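Side-chain contact in CsoZ (Staphylococcus aureus, PDB 6FF1), which is a small heavy-metal-associated domain protein that probably acts as a copper metallochaperone in copper homeostasis: residues R24-N27 with Q33-I36. Residues are numbered along the deposited sequence; the frame is centred on the assembly and turned at random.
Sequences RISN and QVNI
Val34 meets Ile25 and Ser26 mainly through its CG2 methyl, which packs against helix 15-26, with CB also close to the serine hydroxyl oxygen. The apolar part of the contact is methyl against methyl: CG2 of Ile25 lies 3.8 Å from CG2 of Val34, and the two side chains cross at about a right angle. With chi1 of Ile25 at -64°, CG1 lies beside the backbone N and CG2 anti to it, which makes CG2 the branch that meets Val34.

The second part sets a polar atom against hydrocarbon. Ser26 OG comes within 3.3 Å of Val34 CG2, a van der Waals contact. Val34 CG2 also packs on the helix backbone, 3.8 Å from Ser26 CA. With chi1 at -70°, the serine hydroxyl is turned back beside its own backbone N, where it hydrogen-bonds to Thr22 O one turn earlier in the helix.

Through Val34, strand 31-36, an outermost strand of the antiparallel sheet in this ferredoxin-like HMA fold, packs against the C-terminal part of helix 15-26. Farther along the strand, Ile36 packs on Val18, Leu21 and Thr22 of the same helix. Ile25 also touches Val45 on the adjacent strand 42-47 and Ile56 and Ile60 on helix 53-62, joining this edge to the core between helices and sheet.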
loop_
_atom_site.group_PDB
_atom_site.type_symbol
_atom_site.label_atom_id
_atom_site.label_comp_id
_atom_site.label_asym_id
_atom_site.label_seq_id
_atom_site.Cartn_x
_atom_site.Cartn_y
_atom_site.Cartn_z
ATOM N N ARG A 24 7.859 2.905 -0.440
ATOM C CA ARG A 24 7.264 3.740 -1.464
ATOM C C ARG A 24 5.906 4.285 -1.017
ATOM O O ARG A 24 5.644 5.487 -1.188
ATOM C CB ARG A 24 7.167 3.050 -2.791
ATOM C CG ARG A 24 8.499 2.823 -3.463
ATOM C CD ARG A 24 8.906 4.059 -4.242
ATOM N NE ARG A 24 7.989 4.403 -5.294
ATOM C CZ ARG A 24 8.065 5.480 -6.031
ATOM N NH1 ARG A 24 9.113 6.293 -5.927
ATOM N NH2 ARG A 24 7.159 5.753 -6.953
ATOM N N ILE A 25 5.040 3.432 -0.478
ATOM C CA ILE A 25 3.779 3.923 -0.021
ATOM C C ILE A 25 3.966 4.839 1.179
ATOM O O ILE A 25 3.389 5.957 1.241
ATOM C CB ILE A 25 2.829 2.787 0.315
ATOM C CG1 ILE A 25 2.500 1.983 -0.947
ATOM C CG2 ILE A 25 1.584 3.327 0.978
ATOM C CD1 ILE A 25 1.653 0.753 -0.647
ATOM N N SER A 26 4.786 4.466 2.141
ATOM C CA SER A 26 4.951 5.234 3.351
ATOM C C SER A 26 5.451 6.643 3.038
ATOM O O SER A 26 5.106 7.567 3.736
ATOM C CB SER A 26 6.002 4.614 4.281
ATOM O OG SER A 26 5.501 3.418 4.814
ATOM N N ASN A 27 6.301 6.767 2.068
ATOM C CA ASN A 27 6.910 8.043 1.733
ATOM C C ASN A 27 6.086 8.967 0.881
ATOM O O ASN A 27 6.454 10.133 0.673
ATOM C CB ASN A 27 8.303 7.860 1.147
ATOM C CG ASN A 27 9.300 7.313 2.208
ATOM O OD1 ASN A 27 9.023 7.302 3.395
ATOM N ND2 ASN A 27 10.392 6.826 1.730
ATOM N N GLN A 33 0.863 5.568 8.631
ATOM C CA GLN A 33 1.097 4.181 9.014
ATOM C C GLN A 33 0.892 3.275 7.788
ATOM O O GLN A 33 -0.095 3.410 7.054
ATOM C CB GLN A 33 0.189 3.807 10.173
ATOM C CG GLN A 33 0.475 4.548 11.507
ATOM C CD GLN A 33 -0.441 5.710 11.801
ATOM O OE1 GLN A 33 -0.772 6.467 10.913
ATOM N NE2 GLN A 33 -0.850 5.867 13.041
ATOM N N VAL A 34 1.772 2.302 7.590
ATOM C CA VAL A 34 1.652 1.322 6.538
ATOM C C VAL A 34 2.116 -0.038 7.069
ATOM O O VAL A 34 3.158 -0.102 7.705
ATOM C CB VAL A 34 2.524 1.632 5.312
ATOM C CG1 VAL A 34 2.440 0.539 4.239
ATOM C CG2 VAL A 34 2.191 2.992 4.748
ATOM N N ASN A 35 1.337 -1.069 6.839
ATOM C CA ASN A 35 1.750 -2.429 7.147
ATOM C C ASN A 35 1.349 -3.343 6.041
ATOM O O ASN A 35 0.215 -3.262 5.586
ATOM C CB ASN A 35 1.093 -2.944 8.424
ATOM C CG ASN A 35 1.514 -4.326 8.756
ATOM O OD1 ASN A 35 0.786 -5.305 8.506
ATOM N ND2 ASN A 35 2.705 -4.411 9.289
ATOM N N ILE A 36 2.242 -4.212 5.617
ATOM C CA ILE A 36 1.983 -5.169 4.598
ATOM C C ILE A 36 2.161 -6.565 5.178
ATOM O O ILE A 36 3.203 -6.872 5.708
ATOM C CB ILE A 36 2.857 -4.990 3.421
ATOM C CG1 ILE A 36 2.732 -3.530 2.905
ATOM C CG2 ILE A 36 2.536 -6.016 2.359
ATOM C CD1 ILE A 36 3.443 -3.237 1.609
#